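Local coordinates for Nrps/pks (Streptomyces albus, PDB 4OPE), which probably catalyses a decarboxylative Claisen condensation, as a ketosynthase domain of the AT-less hybrid NRPS/PKS that makes oxazolomycin, at residues A400-R405 / R415-S420. Residues are numbered along the deposited sequence; the frame is centred on the assembly and turned at random.
Sequences APWTPR and RTAAIS
Trp402 holds its indole CG anti to the backbone nitrogen (chi1 -173°), while Arg415 sets CG beside its own backbone nitrogen (chi1 -69°) and then runs extended from CG to NE. The two side chains lie alongside each other, pointing opposite ways, and the arginine's aliphatic part crosses one face of the indole. Arg415 CD seats there, 3.5 Å from the centroid of the Trp402 five-membered ring and almost on its normal, a CH-pi contact. Arg415 CZ, the centre of the guanidinium, lies 5.2 Å from the same Trp402 centroid, so any cation-pi attraction is weak at most. Instead the guanidinium stands nearly upright to the indole, the planes 81° apart, and grips the main chain side-on. Arg415 NH2 donates to Trp402 O at 2.9 Å, nearly in line with the C=O. Arg415 NE reaches Trp402 O at 2.8 Å from a bent approach, tilted from the carbonyl plane; for both donors the oxygen lies in the guanidinium plane. Arginine suits this place by joining a long apolar stem to a flat double donor; its NH1 makes a salt bridge to Glu435, which should further fix the group's rotation. Arg415 immediately precedes strand 416-422, which belongs to a mixed sheet of the layered thiolase-type fold, antiparallel to strand 427-434. Tryptophan suits its position because its broad face takes the arginine stem while its far edge reaches this strand. Trp402 CZ2 lies 3.5 Å from Thr416 O, in the ring plane. Trp402 CH2 is 4.2 Å from Ala417 CB, a small methyl that probably lets the ring edge come this close. Phe368 and Gln367 of helix 356-370 also touch the indole. Pro404, a compact apolar ring, lies over one guanidinium face, Pro404 CD 3.9 Å from Arg415 NH2.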
loop_
_atom_site.group_PDB
_atom_site.type_symbol
_atom_site.label_atom_id
_atom_site.label_comp_id
_atom_site.label_asym_id
_atom_site.label_seq_id
_atom_site.Cartn_x
_atom_site.Cartn_y
_atom_site.Cartn_z
ATOM N N ALA A 400 -12.636 -30.890 -16.034
ATOM C CA ALA A 400 -13.615 -31.779 -15.454
ATOM C C ALA A 400 -14.716 -31.003 -14.768
ATOM O O ALA A 400 -14.527 -29.857 -14.358
ATOM C CB ALA A 400 -12.959 -32.780 -14.505
ATOM N N PRO A 401 -15.900 -31.604 -14.686
ATOM C CA PRO A 401 -17.017 -30.833 -14.130
ATOM C C PRO A 401 -16.747 -30.623 -12.672
ATOM O O PRO A 401 -16.101 -31.439 -12.068
ATOM C CB PRO A 401 -18.224 -31.765 -14.310
ATOM C CG PRO A 401 -17.785 -32.764 -15.315
ATOM C CD PRO A 401 -16.314 -32.954 -15.102
ATOM N N TRP A 402 -17.210 -29.528 -12.127
ATOM C CA TRP A 402 -16.980 -29.236 -10.736
ATOM C C TRP A 402 -18.201 -29.693 -9.980
ATOM O O TRP A 402 -19.132 -28.956 -9.760
ATOM C CB TRP A 402 -16.716 -27.742 -10.514
ATOM C CG TRP A 402 -16.304 -27.421 -9.138
ATOM C CD1 TRP A 402 -16.370 -28.243 -8.034
ATOM C CD2 TRP A 402 -15.809 -26.169 -8.666
ATOM N NE1 TRP A 402 -15.921 -27.581 -6.925
ATOM C CE2 TRP A 402 -15.567 -26.306 -7.284
ATOM C CE3 TRP A 402 -15.533 -24.954 -9.269
ATOM C CZ2 TRP A 402 -15.093 -25.266 -6.506
ATOM C CZ3 TRP A 402 -15.044 -23.931 -8.478
ATOM C CH2 TRP A 402 -14.825 -24.097 -7.119
ATOM N N THR A 403 -18.184 -30.957 -9.625
ATOM C CA THR A 403 -19.267 -31.599 -8.900
ATOM C C THR A 403 -19.323 -31.043 -7.489
ATOM O O THR A 403 -18.314 -31.029 -6.806
ATOM C CB THR A 403 -18.971 -33.106 -8.817
ATOM O OG1 THR A 403 -18.875 -33.620 -10.148
ATOM C CG2 THR A 403 -20.029 -33.871 -8.029
ATOM N N PRO A 404 -20.506 -30.625 -7.035
ATOM C CA PRO A 404 -20.613 -30.046 -5.711
ATOM C C PRO A 404 -20.656 -31.091 -4.620
ATOM O O PRO A 404 -20.846 -32.270 -4.868
ATOM C CB PRO A 404 -21.953 -29.321 -5.767
ATOM C CG PRO A 404 -22.774 -30.163 -6.674
ATOM C CD PRO A 404 -21.832 -30.829 -7.647
ATOM N N ARG A 405 -20.487 -30.643 -3.401
ATOM C CA ARG A 405 -20.589 -31.546 -2.282
ATOM C C ARG A 405 -22.046 -31.618 -1.821
ATOM O O ARG A 405 -22.827 -30.696 -2.009
ATOM C CB ARG A 405 -19.642 -31.112 -1.157
ATOM C CG ARG A 405 -18.284 -31.788 -1.262
ATOM C CD ARG A 405 -17.162 -30.928 -0.702
ATOM N NE ARG A 405 -15.885 -31.640 -0.621
ATOM C CZ ARG A 405 -15.127 -31.984 -1.667
ATOM N NH1 ARG A 405 -15.507 -31.710 -2.913
ATOM N NH2 ARG A 405 -13.972 -32.612 -1.469
ATOM N N ARG A 415 -20.506 -24.386 -3.952
ATOM C CA ARG A 415 -19.137 -24.652 -4.108
ATOM C C ARG A 415 -18.312 -23.648 -3.342
ATOM O O ARG A 415 -18.745 -22.479 -3.218
ATOM C CB ARG A 415 -18.820 -24.571 -5.570
ATOM C CG ARG A 415 -19.438 -25.714 -6.336
ATOM C CD ARG A 415 -19.090 -25.537 -7.786
ATOM N NE ARG A 415 -19.793 -26.499 -8.593
ATOM C CZ ARG A 415 -21.100 -26.472 -8.854
ATOM N NH1 ARG A 415 -21.865 -25.497 -8.388
ATOM N NH2 ARG A 415 -21.631 -27.424 -9.592
ATOM N N THR A 416 -17.156 -24.106 -2.816
ATOM C CA THR A 416 -16.219 -23.219 -2.102
ATOM C C THR A 416 -14.784 -23.352 -2.632
ATOM O O THR A 416 -14.388 -24.382 -3.187
ATOM C CB THR A 416 -16.167 -23.473 -0.580
ATOM O OG1 THR A 416 -15.714 -24.799 -0.358
ATOM C CG2 THR A 416 -17.516 -23.339 0.049
ATOM N N ALA A 417 -14.017 -22.290 -2.472
ATOM C CA ALA A 417 -12.663 -22.333 -2.886
ATOM C C ALA A 417 -11.831 -21.448 -2.004
ATOM O O ALA A 417 -12.314 -20.492 -1.370
ATOM C CB ALA A 417 -12.529 -21.907 -4.326
ATOM N N ALA A 418 -10.561 -21.800 -1.967
ATOM C CA ALA A 418 -9.621 -21.082 -1.176
ATOM C C ALA A 418 -8.437 -20.754 -2.054
ATOM O O ALA A 418 -8.034 -21.563 -2.869
ATOM C CB ALA A 418 -9.204 -21.949 0.002
ATOM N N ILE A 419 -7.875 -19.573 -1.853
ATOM C CA ILE A 419 -6.810 -19.047 -2.711
ATOM C C ILE A 419 -5.701 -18.485 -1.864
ATOM O O ILE A 419 -5.964 -17.675 -0.982
ATOM C CB ILE A 419 -7.334 -17.891 -3.564
ATOM C CG1 ILE A 419 -8.654 -18.335 -4.177
ATOM C CG2 ILE A 419 -6.283 -17.484 -4.610
ATOM C CD1 ILE A 419 -9.307 -17.293 -5.057
ATOM N N SER A 420 -4.475 -18.900 -2.187
ATOM C CA SER A 420 -3.261 -18.472 -1.486
ATOM C C SER A 420 -2.349 -17.614 -2.361
ATOM O O SER A 420 -2.213 -17.828 -3.550
ATOM C CB SER A 420 -2.429 -19.670 -1.064
ATOM O OG SER A 420 -3.004 -20.404 0.004
#